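Local coordinates for protein beta-N-acetylhexosaminidase (Streptomyces plicatus, PDB 1JAK) that probably removes terminal N-acetylhexosamine residues from glycosides by substrate-assisted catalysis, as a family 20 glycoside hydrolase with an alpha/beta barrel, at residues S161-V166 and K190-L195; L392-R397 and Y424-A429; D396-D401 and E444-T449; A462-P467 and D502-P507. All blocks are in the same frame, centred on the assembly; numbering follows the deposited sequence.

How the contacts relate
Three of the contacts belong to the core and loops of the catalytic alpha/beta barrel. Contact 1, first along the chain, pairs strands 159-165 and 190-194. Strand 440-447 flanks 159-165 on its other side and carries half of contact 3, so the centres of contacts 1 and 3 lie 10 Å apart, with Glu444 bonded to Ser161 and His192. Contacts 2 and 3 open in turn from the same loop after strand 389-392, sharing Asp396 and Arg397; their centres are 11 Å apart. Contact 4 comes last and lies outside the strands, 13 Å from contact 3 between centres, where the chain's final loop meets the start of helix 465-474. Contact 3 alone holds inhibitor-bonding residues.

Contact 1: residues S161-V166 and K190-L195; sequences SAMLDV and KLHLHL
The Met163 chain lies beside His192 and over one face of its ring, and here the two strands pack most tightly. CG of Met163 sits 3.5 Å from the centroid of the His192 ring, a CH-pi contact only 18° off the ring normal. The sulfur follows over the same ring, with SD of Met163 3.8 Å from that centroid. CG is anti to the backbone N (chi1 -176°), which sends the flexible thioether alongside the imidazole; a long, polarisable chain suits this slot. His192 is held in place by Glu444 at ND1 and Glu250 at NE2, so the methionine packs on a ring whose rotation is fixed. Strands 159-165 and 190-194 are neighbouring parallel strands of the TIM barrel, joined by helix 173-184 in a beta-alpha-beta unit. Their ladder includes His192 N to Ala162 O at 2.9 Å and Leu164 N to His192 O at 3.0 Å. The other sheet face is more loosely filled between the strands: Leu164 CB and Leu193 CD2 stay 4.4 Å apart, while Leu191 packs on helix 173-184 and Leu193 on helix 230-242. Toward the C-terminal ends the pairing slackens as well. The bond from Val166 N to His194 O is weak at 3.4 Å, and Val166 CG2 meets Leu195 CD2 at 4.1 Å. Beside it, Asp165 is engaged by Arg168 and Ser167 N, while His194 bonds to Asp197 and Glu250.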
# COMPACT_ATOMS: atom_id res chain seq x y z
N SER A 161 0.04 4.85 -0.17
CA SER A 161 0.17 3.57 0.52
C SER A 161 -0.97 2.58 0.42
O SER A 161 -2.10 2.91 0.05
CB SER A 161 0.45 3.82 2.00
OG SER A 161 -0.56 4.63 2.56
N ALA A 162 -0.64 1.34 0.77
CA ALA A 162 -1.58 0.24 0.79
C ALA A 162 -1.38 -0.42 2.13
O ALA A 162 -0.25 -0.60 2.58
CB ALA A 162 -1.28 -0.74 -0.34
N MET A 163 -2.47 -0.77 2.81
CA MET A 163 -2.35 -1.43 4.10
C MET A 163 -2.86 -2.86 4.02
O MET A 163 -3.82 -3.15 3.32
CB MET A 163 -3.18 -0.70 5.17
CG MET A 163 -3.01 -1.30 6.57
SD MET A 163 -4.41 -1.01 7.68
CE MET A 163 -5.51 -2.35 7.16
N LEU A 164 -2.19 -3.76 4.73
CA LEU A 164 -2.64 -5.14 4.78
C LEU A 164 -2.83 -5.48 6.25
O LEU A 164 -1.93 -5.25 7.06
CB LEU A 164 -1.65 -6.12 4.16
CG LEU A 164 -2.11 -7.58 4.22
CD1 LEU A 164 -3.41 -7.75 3.43
CD2 LEU A 164 -1.03 -8.50 3.66
N ASP A 165 -4.00 -5.99 6.58
CA ASP A 165 -4.36 -6.40 7.94
C ASP A 165 -3.93 -7.86 8.08
O ASP A 165 -4.52 -8.74 7.45
CB ASP A 165 -5.88 -6.25 8.11
CG ASP A 165 -6.41 -6.82 9.42
OD1 ASP A 165 -5.64 -7.34 10.25
OD2 ASP A 165 -7.64 -6.75 9.61
N VAL A 166 -2.90 -8.11 8.87
CA VAL A 166 -2.44 -9.48 9.09
C VAL A 166 -2.83 -9.95 10.49
O VAL A 166 -2.40 -11.01 10.94
CB VAL A 166 -0.90 -9.62 8.91
CG1 VAL A 166 -0.52 -9.31 7.47
CG2 VAL A 166 -0.16 -8.69 9.87
N LYS A 190 4.45 3.12 -0.04
CA LYS A 190 4.43 2.80 1.37
C LYS A 190 3.55 1.59 1.62
O LYS A 190 2.52 1.43 0.96
CB LYS A 190 3.94 4.02 2.18
CG LYS A 190 4.98 5.14 2.17
CD LYS A 190 4.47 6.43 2.77
CE LYS A 190 5.57 7.48 2.83
NZ LYS A 190 6.05 7.92 1.48
N LEU A 191 3.98 0.73 2.53
CA LEU A 191 3.23 -0.46 2.89
C LEU A 191 2.95 -0.39 4.38
O LEU A 191 3.86 -0.51 5.20
CB LEU A 191 4.02 -1.74 2.58
CG LEU A 191 3.30 -3.04 2.97
CD1 LEU A 191 2.13 -3.27 2.01
CD2 LEU A 191 4.27 -4.21 2.92
N HIS A 192 1.68 -0.18 4.71
CA HIS A 192 1.22 -0.09 6.09
C HIS A 192 0.82 -1.50 6.53
O HIS A 192 -0.02 -2.13 5.91
CB HIS A 192 0.03 0.89 6.13
CG HIS A 192 -0.66 0.99 7.46
ND1 HIS A 192 -1.82 1.71 7.62
CD2 HIS A 192 -0.38 0.44 8.66
CE1 HIS A 192 -2.24 1.60 8.87
NE2 HIS A 192 -1.39 0.83 9.52
N LEU A 193 1.46 -1.99 7.59
CA LEU A 193 1.14 -3.32 8.09
C LEU A 193 0.44 -3.20 9.44
O LEU A 193 0.99 -2.62 10.38
CB LEU A 193 2.41 -4.16 8.25
CG LEU A 193 3.13 -4.58 6.96
CD1 LEU A 193 4.42 -5.33 7.29
CD2 LEU A 193 2.20 -5.46 6.13
N HIS A 194 -0.77 -3.74 9.52
CA HIS A 194 -1.56 -3.71 10.76
C HIS A 194 -1.13 -4.98 11.50
O HIS A 194 -1.72 -6.05 11.31
CB HIS A 194 -3.05 -3.73 10.42
CG HIS A 194 -3.95 -3.41 11.58
ND1 HIS A 194 -4.13 -2.12 12.04
CD2 HIS A 194 -4.72 -4.20 12.36
CE1 HIS A 194 -4.98 -2.14 13.05
NE2 HIS A 194 -5.35 -3.38 13.26
N LEU A 195 -0.10 -4.84 12.33
CA LEU A 195 0.51 -5.96 13.05
C LEU A 195 -0.15 -6.46 14.33
O LEU A 195 0.25 -7.51 14.86
CB LEU A 195 1.97 -5.61 13.36
CG LEU A 195 2.88 -5.37 12.16
CD1 LEU A 195 4.22 -4.83 12.66
CD2 LEU A 195 3.09 -6.67 11.39

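Contact 2: residues L392-R397 and Y424-A429; sequences LSPADR and YDWDPA
Trp426 packs against Arg397, Pro394 and Leu392, within the long excursion between TIM-barrel strands 389-392 and 440-447. Over one face of the indole runs the aliphatic part of Arg397. Its CD makes a CH-pi contact, 4.1 Å from the centroid of the five-membered ring of Trp426, while Arg397 CB simply packs 3.9 Å from Trp426 NE1. The guanidinium plane is turned 43° from the indole and its charge is used elsewhere. At the far end of the ring Pro394 CD comes obliquely within 3.8 Å of Trp426 CH2, a rigid, apolar partner. Leu392 arrives at the edge, near the ring plane, with CD1 4.1 Å from Trp426 CZ3, and the same methyl lies 4.1 Å from Pro428 CB. A second shell fixes these groups. The indole N-H is bonded to the carbonyl of Ser423, Arg397 NH1 to Arg422 O, and NH2 forms a salt bridge with Asp370. Arg397 N also bonds to Pro394 O at 3.0 Å, closing a type I beta turn over 394-397 that presents proline and arginine together. With CG between its own backbone N and carbonyl carbon (chi1 55°), Trp426 reaches across to them. Beyond it, Asp427 is held by Arg156 and closes an Asx turn: its OD1 accepts from Ala429 N at 3.0 Å, the donor standing 57° above the carboxylate plane.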
# COMPACT_ATOMS: atom_id res chain seq x y z
N LEU A 392 -5.41 10.43 3.41
CA LEU A 392 -6.82 10.15 3.15
C LEU A 392 -7.13 8.73 2.71
O LEU A 392 -6.61 8.26 1.70
CB LEU A 392 -7.35 11.13 2.10
CG LEU A 392 -7.23 12.62 2.44
CD1 LEU A 392 -7.81 13.45 1.30
CD2 LEU A 392 -7.96 12.91 3.75
N SER A 393 -7.98 8.05 3.48
CA SER A 393 -8.42 6.69 3.17
C SER A 393 -9.86 6.53 3.68
O SER A 393 -10.12 5.75 4.60
CB SER A 393 -7.50 5.66 3.84
OG SER A 393 -7.57 5.72 5.25
N PRO A 394 -10.81 7.27 3.07
CA PRO A 394 -12.22 7.22 3.45
C PRO A 394 -12.77 5.80 3.42
O PRO A 394 -12.56 5.07 2.45
CB PRO A 394 -12.90 8.12 2.41
CG PRO A 394 -11.78 9.06 1.99
CD PRO A 394 -10.61 8.12 1.89
N ALA A 395 -13.47 5.41 4.48
CA ALA A 395 -14.03 4.06 4.56
C ALA A 395 -15.04 3.75 3.46
O ALA A 395 -15.25 2.58 3.14
CB ALA A 395 -14.66 3.84 5.94
N ASP A 396 -15.67 4.78 2.91
CA ASP A 396 -16.64 4.57 1.84
C ASP A 396 -16.03 4.87 0.47
O ASP A 396 -16.75 5.13 -0.50
CB ASP A 396 -17.90 5.42 2.08
CG ASP A 396 -17.61 6.91 2.11
OD1 ASP A 396 -16.43 7.31 2.24
OD2 ASP A 396 -18.58 7.70 2.01
N ARG A 397 -14.70 4.81 0.41
CA ARG A 397 -13.98 5.07 -0.84
C ARG A 397 -12.83 4.09 -1.09
O ARG A 397 -12.81 3.39 -2.10
CB ARG A 397 -13.38 6.48 -0.84
CG ARG A 397 -14.38 7.61 -0.67
CD ARG A 397 -15.13 7.89 -1.94
NE ARG A 397 -16.05 9.01 -1.77
CZ ARG A 397 -16.75 9.56 -2.75
NH1 ARG A 397 -16.64 9.09 -3.99
NH2 ARG A 397 -17.59 10.56 -2.50
N TYR A 424 -12.91 5.61 -7.07
CA TYR A 424 -12.02 6.44 -7.88
C TYR A 424 -12.42 7.90 -8.06
O TYR A 424 -11.57 8.80 -8.08
CB TYR A 424 -11.89 5.82 -9.27
CG TYR A 424 -11.14 6.65 -10.29
CD1 TYR A 424 -9.74 6.64 -10.34
CD2 TYR A 424 -11.82 7.46 -11.20
CE1 TYR A 424 -9.04 7.41 -11.27
CE2 TYR A 424 -11.13 8.24 -12.14
CZ TYR A 424 -9.74 8.21 -12.17
OH TYR A 424 -9.05 8.96 -13.09
N ASP A 425 -13.72 8.13 -8.19
CA ASP A 425 -14.25 9.46 -8.49
C ASP A 425 -14.26 10.56 -7.44
O ASP A 425 -15.33 11.04 -7.03
CB ASP A 425 -15.66 9.29 -9.08
CG ASP A 425 -15.96 10.29 -10.17
OD1 ASP A 425 -15.04 11.05 -10.56
OD2 ASP A 425 -17.11 10.32 -10.65
N TRP A 426 -13.08 10.98 -7.00
CA TRP A 426 -12.95 12.07 -6.04
C TRP A 426 -11.56 12.71 -6.15
O TRP A 426 -10.67 12.16 -6.79
CB TRP A 426 -13.24 11.61 -4.61
CG TRP A 426 -12.43 10.45 -4.10
CD1 TRP A 426 -12.53 9.15 -4.48
CD2 TRP A 426 -11.42 10.50 -3.08
NE1 TRP A 426 -11.65 8.37 -3.76
CE2 TRP A 426 -10.95 9.18 -2.90
CE3 TRP A 426 -10.86 11.52 -2.31
CZ2 TRP A 426 -9.95 8.86 -1.98
CZ3 TRP A 426 -9.87 11.20 -1.39
CH2 TRP A 426 -9.42 9.88 -1.23
N ASP A 427 -11.40 13.87 -5.52
CA ASP A 427 -10.14 14.62 -5.56
C ASP A 427 -9.61 14.84 -4.14
O ASP A 427 -10.23 15.55 -3.35
CB ASP A 427 -10.39 15.97 -6.25
CG ASP A 427 -9.14 16.83 -6.36
OD1 ASP A 427 -8.06 16.41 -5.88
OD2 ASP A 427 -9.24 17.93 -6.93
N PRO A 428 -8.46 14.23 -3.81
CA PRO A 428 -7.88 14.39 -2.47
C PRO A 428 -7.70 15.85 -2.03
O PRO A 428 -7.85 16.16 -0.85
CB PRO A 428 -6.54 13.66 -2.58
CG PRO A 428 -6.84 12.57 -3.57
CD PRO A 428 -7.66 13.29 -4.62
N ALA A 429 -7.39 16.72 -2.98
CA ALA A 429 -7.16 18.14 -2.68
C ALA A 429 -8.37 18.92 -2.18
O ALA A 429 -8.22 19.88 -1.42
CB ALA A 429 -6.57 18.83 -3.90

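Contact 3: residues D396-D401 and E444-T449; sequences DRTYLD and EAPLWT. With IFG ((2R,3R,4S,5R)-2-acetamido-3,4-dihydroxy-5-hydroxymethyl-piperidine), chain F.
Thr398 and Leu400 tie the loop to the strand by hydrogen bonds. Thr398 OG1 donates to Glu444 O at 2.8 Å, in the carbonyl plane, and Leu400 N to Pro446 O at 2.9 Å; Pro446 lacks an N-H but its carbonyl accepts. Apolar contacts follow: Leu400 sets CB 3.7 Å from Leu447 CD1 and its CD1 3.9 Å from Ala445 CB, a small methyl that lets Leu400 pack close to the strand. The aromatic pair is oblique, with planes 50° apart: Trp448 NE1 stands over the Tyr399 ring, 3.1 Å from its CE2. Asp401 CG sits between the backbone N and carbonyl carbon (chi1 63°), placing OD2 at O6 of the inhibitor IFG and OD1 at the indole edge, 3.3 Å from Trp448 CD1, buried and with no hydrogen-bond partner in the model. Tyr399 OH donates to the acetamido O7 of IFG at 2.7 Å and IFG O6 to Asp401 OD2 at 2.6 Å; Glu450, Asp319, Glu320, Trp414 and Arg168 also bond IFG. IFG C3 packs over the centre of the Trp448 face. In the TIM barrel strand 440-447 lies between 159-165 and 389-392, and Leu400 packs on helices 465-474 and 173-184.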
# COMPACT_ATOMS: atom_id res chain seq x y z
N ASP A 396 -15.67 4.78 2.91
CA ASP A 396 -16.64 4.57 1.84
C ASP A 396 -16.03 4.87 0.47
O ASP A 396 -16.75 5.13 -0.50
CB ASP A 396 -17.90 5.42 2.08
CG ASP A 396 -17.61 6.91 2.11
OD1 ASP A 396 -16.43 7.31 2.24
OD2 ASP A 396 -18.58 7.70 2.01
N ARG A 397 -14.70 4.81 0.41
CA ARG A 397 -13.98 5.07 -0.84
C ARG A 397 -12.83 4.09 -1.09
O ARG A 397 -12.81 3.39 -2.10
CB ARG A 397 -13.38 6.48 -0.84
CG ARG A 397 -14.38 7.61 -0.67
CD ARG A 397 -15.13 7.89 -1.94
NE ARG A 397 -16.05 9.01 -1.77
CZ ARG A 397 -16.75 9.56 -2.75
NH1 ARG A 397 -16.64 9.09 -3.99
NH2 ARG A 397 -17.59 10.56 -2.50
N THR A 398 -11.87 4.06 -0.17
CA THR A 398 -10.69 3.22 -0.35
C THR A 398 -10.50 2.01 0.56
O THR A 398 -9.43 1.40 0.55
CB THR A 398 -9.41 4.07 -0.28
OG1 THR A 398 -9.20 4.53 1.07
CG2 THR A 398 -9.53 5.29 -1.20
N TYR A 399 -11.52 1.66 1.34
CA TYR A 399 -11.43 0.47 2.19
C TYR A 399 -11.74 -0.70 1.26
O TYR A 399 -12.88 -0.91 0.85
CB TYR A 399 -12.45 0.56 3.32
CG TYR A 399 -11.88 1.16 4.59
CD1 TYR A 399 -10.93 2.18 4.54
CD2 TYR A 399 -12.27 0.68 5.85
CE1 TYR A 399 -10.38 2.71 5.71
CE2 TYR A 399 -11.73 1.21 7.02
CZ TYR A 399 -10.78 2.22 6.94
OH TYR A 399 -10.20 2.71 8.08
N LEU A 400 -10.70 -1.46 0.90
CA LEU A 400 -10.84 -2.57 -0.03
C LEU A 400 -11.62 -3.78 0.49
O LEU A 400 -11.95 -4.68 -0.28
CB LEU A 400 -9.46 -3.00 -0.52
CG LEU A 400 -8.67 -1.87 -1.20
CD1 LEU A 400 -7.24 -2.32 -1.43
CD2 LEU A 400 -9.33 -1.49 -2.53
N ASP A 401 -11.93 -3.79 1.79
CA ASP A 401 -12.70 -4.89 2.36
C ASP A 401 -14.19 -4.62 2.23
O ASP A 401 -15.01 -5.48 2.53
CB ASP A 401 -12.35 -5.07 3.84
CG ASP A 401 -12.72 -3.86 4.68
OD1 ASP A 401 -12.35 -2.74 4.29
OD2 ASP A 401 -13.36 -4.03 5.74
N GLU A 444 -4.33 6.30 0.96
CA GLU A 444 -4.03 4.93 1.31
C GLU A 444 -5.24 4.05 1.05
O GLU A 444 -6.38 4.50 1.19
CB GLU A 444 -3.63 4.81 2.78
CG GLU A 444 -3.29 3.37 3.19
CD GLU A 444 -2.62 3.27 4.55
OE1 GLU A 444 -1.55 3.89 4.73
OE2 GLU A 444 -3.15 2.56 5.43
N ALA A 445 -4.99 2.81 0.65
CA ALA A 445 -6.05 1.84 0.39
C ALA A 445 -5.87 0.68 1.37
O ALA A 445 -5.05 -0.21 1.15
CB ALA A 445 -5.96 1.33 -1.04
N PRO A 446 -6.62 0.70 2.49
CA PRO A 446 -6.49 -0.38 3.48
C PRO A 446 -7.30 -1.62 3.12
O PRO A 446 -8.43 -1.52 2.64
CB PRO A 446 -7.02 0.26 4.77
CG PRO A 446 -6.95 1.75 4.50
CD PRO A 446 -7.35 1.84 3.06
N LEU A 447 -6.73 -2.79 3.37
CA LEU A 447 -7.42 -4.05 3.12
C LEU A 447 -7.52 -4.79 4.45
O LEU A 447 -6.56 -5.40 4.91
CB LEU A 447 -6.67 -4.91 2.09
CG LEU A 447 -7.31 -6.27 1.76
CD1 LEU A 447 -8.78 -6.08 1.35
CD2 LEU A 447 -6.53 -6.94 0.63
N TRP A 448 -8.70 -4.69 5.07
CA TRP A 448 -8.96 -5.35 6.35
C TRP A 448 -9.30 -6.81 6.08
O TRP A 448 -9.89 -7.13 5.05
CB TRP A 448 -10.10 -4.62 7.07
CG TRP A 448 -9.74 -3.20 7.35
CD1 TRP A 448 -10.16 -2.09 6.67
CD2 TRP A 448 -8.84 -2.73 8.36
NE1 TRP A 448 -9.57 -0.96 7.20
CE2 TRP A 448 -8.76 -1.32 8.24
CE3 TRP A 448 -8.09 -3.37 9.37
CZ2 TRP A 448 -7.96 -0.54 9.08
CZ3 TRP A 448 -7.30 -2.59 10.21
CH2 TRP A 448 -7.24 -1.19 10.06
N THR A 449 -8.96 -7.69 7.01
CA THR A 449 -9.20 -9.11 6.75
C THR A 449 -10.16 -9.92 7.61
O THR A 449 -10.00 -11.14 7.72
CB THR A 449 -7.84 -9.85 6.67
OG1 THR A 449 -7.09 -9.64 7.87
CG2 THR A 449 -7.03 -9.33 5.49
N1 IFG F . -12.76 -0.25 11.29
C2 IFG F . -11.56 -0.74 12.02
C3 IFG F . -10.76 -1.90 11.31
C4 IFG F . -11.65 -2.94 10.59
C5 IFG F . -12.62 -2.19 9.67
C6 IFG F . -13.55 -3.07 8.84
C7 IFG F . -10.27 1.22 11.28
C8 IFG F . -9.32 2.37 11.44
C9 IFG F . -13.50 -1.18 10.42
N2 IFG F . -10.65 0.39 12.30
O7 IFG F . -10.73 1.04 10.15
O3 IFG F . -9.94 -2.56 12.26
O4 IFG F . -12.40 -3.65 11.57
O6 IFG F . -14.02 -2.38 7.69

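Contact 4: residues A462-P467 and D502-P507; sequences AFPRLP and DFYRSP
Phe463 and Phe503 touch through their first side-chain carbons, CB to CB at 3.5 Å, and their rings then diverge. Beside them the two chains are joined by a single hydrogen bond, from Tyr504 N to Phe463 O at 3.2 Å; it is nearly straight at 173°, although the donor stands 39° above the carbonyl plane. Tyr504 can be followed outward from there. Its CB lies near the acceptor, 4.0 Å from Phe463 O, and 3.9 Å from Pro464 CD. Its CG is anti to the backbone N (chi1 167°), which carries the ring away from Phe463; Pro464 CD remains at the ring edge, near its plane. Ser506 N of the same loop stands 3.7 Å above one face of the Tyr504 ring, toward its rim, and Tyr404 stacks on the ring from elsewhere in the chain. At the tip, OH bonds to Glu419, which also holds Ser506 OG. Tyrosine suits this place because it packs along its length and still offers a hydroxyl at its end. Across the contact, the peptide bond before Pro464 is cis, and Pro464 CD lies 3.2 Å from Tyr504 O. The two phenyl rings both meet Trp496 edge-to-face, so Trp496 of helix 493-499 bridges them. The place is a cis-proline turn linking helix 455-462 to helix 465-474, which follows the last strand of the TIM barrel, with the chain's C-terminal loop laid against it.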
# COMPACT_ATOMS: atom_id res chain seq x y z
N ALA A 462 -9.16 -6.59 -3.49
CA ALA A 462 -8.22 -5.52 -3.80
C ALA A 462 -8.38 -5.03 -5.24
O ALA A 462 -8.27 -3.83 -5.51
CB ALA A 462 -6.79 -5.99 -3.56
N PHE A 463 -8.64 -5.95 -6.16
CA PHE A 463 -8.82 -5.60 -7.57
C PHE A 463 -10.30 -5.63 -7.94
O PHE A 463 -11.02 -6.55 -7.56
CB PHE A 463 -8.04 -6.58 -8.46
CG PHE A 463 -6.55 -6.47 -8.32
CD1 PHE A 463 -5.88 -7.11 -7.27
CD2 PHE A 463 -5.80 -5.73 -9.22
CE1 PHE A 463 -4.50 -7.01 -7.13
CE2 PHE A 463 -4.42 -5.62 -9.09
CZ PHE A 463 -3.77 -6.26 -8.04
N PRO A 464 -10.74 -4.69 -8.80
CA PRO A 464 -10.01 -3.62 -9.49
C PRO A 464 -9.89 -2.23 -8.86
O PRO A 464 -9.51 -1.29 -9.56
CB PRO A 464 -10.74 -3.55 -10.82
CG PRO A 464 -12.17 -3.66 -10.35
CD PRO A 464 -12.13 -4.77 -9.29
N ARG A 465 -10.20 -2.07 -7.58
CA ARG A 465 -10.12 -0.74 -6.97
C ARG A 465 -8.70 -0.29 -6.59
O ARG A 465 -8.44 0.92 -6.52
CB ARG A 465 -11.03 -0.68 -5.74
CG ARG A 465 -12.52 -0.79 -6.09
CD ARG A 465 -13.40 -0.90 -4.84
NE ARG A 465 -13.11 -2.11 -4.08
CZ ARG A 465 -13.87 -2.57 -3.08
NH1 ARG A 465 -14.96 -1.92 -2.71
NH2 ARG A 465 -13.52 -3.68 -2.44
N LEU A 466 -7.80 -1.24 -6.37
CA LEU A 466 -6.42 -0.91 -5.98
C LEU A 466 -5.70 0.06 -6.93
O LEU A 466 -5.07 1.01 -6.48
CB LEU A 466 -5.60 -2.21 -5.85
CG LEU A 466 -4.17 -2.06 -5.35
CD1 LEU A 466 -4.16 -1.63 -3.89
CD2 LEU A 466 -3.44 -3.39 -5.50
N PRO A 467 -5.78 -0.18 -8.26
CA PRO A 467 -5.10 0.73 -9.19
C PRO A 467 -5.65 2.15 -9.13
O PRO A 467 -4.91 3.13 -9.29
CB PRO A 467 -5.36 0.09 -10.56
CG PRO A 467 -5.56 -1.36 -10.24
CD PRO A 467 -6.38 -1.32 -8.97
N ASP A 502 -7.26 -12.76 -9.54
CA ASP A 502 -8.71 -12.71 -9.57
C ASP A 502 -9.14 -11.28 -9.27
O ASP A 502 -8.47 -10.57 -8.52
CB ASP A 502 -9.31 -13.68 -8.54
CG ASP A 502 -10.81 -13.86 -8.72
OD1 ASP A 502 -11.29 -13.77 -9.87
OD2 ASP A 502 -11.50 -14.11 -7.71
N PHE A 503 -10.23 -10.85 -9.88
CA PHE A 503 -10.73 -9.50 -9.66
C PHE A 503 -12.23 -9.46 -9.92
O PHE A 503 -12.77 -10.30 -10.63
CB PHE A 503 -10.03 -8.50 -10.59
CG PHE A 503 -10.31 -8.71 -12.06
CD1 PHE A 503 -9.65 -9.71 -12.77
CD2 PHE A 503 -11.22 -7.89 -12.73
CE1 PHE A 503 -9.90 -9.89 -14.13
CE2 PHE A 503 -11.48 -8.07 -14.09
CZ PHE A 503 -10.82 -9.08 -14.79
N TYR A 504 -12.89 -8.48 -9.31
CA TYR A 504 -14.32 -8.29 -9.47
C TYR A 504 -14.59 -7.64 -10.82
O TYR A 504 -14.13 -6.53 -11.09
CB TYR A 504 -14.84 -7.40 -8.34
CG TYR A 504 -16.24 -6.87 -8.54
CD1 TYR A 504 -17.33 -7.73 -8.62
CD2 TYR A 504 -16.47 -5.49 -8.61
CE1 TYR A 504 -18.63 -7.23 -8.77
CE2 TYR A 504 -17.77 -4.99 -8.76
CZ TYR A 504 -18.84 -5.86 -8.84
OH TYR A 504 -20.12 -5.37 -8.98
N ARG A 505 -15.35 -8.33 -11.67
CA ARG A 505 -15.68 -7.80 -12.99
C ARG A 505 -16.86 -6.84 -12.89
O ARG A 505 -17.98 -7.16 -13.30
CB ARG A 505 -16.00 -8.95 -13.95
CG ARG A 505 -14.79 -9.80 -14.32
CD ARG A 505 -15.19 -10.93 -15.26
NE ARG A 505 -15.80 -10.41 -16.48
CZ ARG A 505 -15.12 -9.97 -17.53
NH1 ARG A 505 -13.80 -9.98 -17.53
NH2 ARG A 505 -15.78 -9.50 -18.59
N SER A 506 -16.59 -5.66 -12.35
CA SER A 506 -17.61 -4.64 -12.18
C SER A 506 -18.35 -4.29 -13.46
O SER A 506 -17.74 -4.10 -14.51
CB SER A 506 -16.98 -3.36 -11.62
OG SER A 506 -17.94 -2.32 -11.58
N PRO A 507 -19.68 -4.20 -13.38
CA PRO A 507 -20.47 -3.87 -14.57
C PRO A 507 -20.24 -2.42 -15.02
O PRO A 507 -20.64 -2.04 -16.12
CB PRO A 507 -21.90 -4.14 -14.12
CG PRO A 507 -21.86 -3.83 -12.65
CD PRO A 507 -20.56 -4.48 -12.23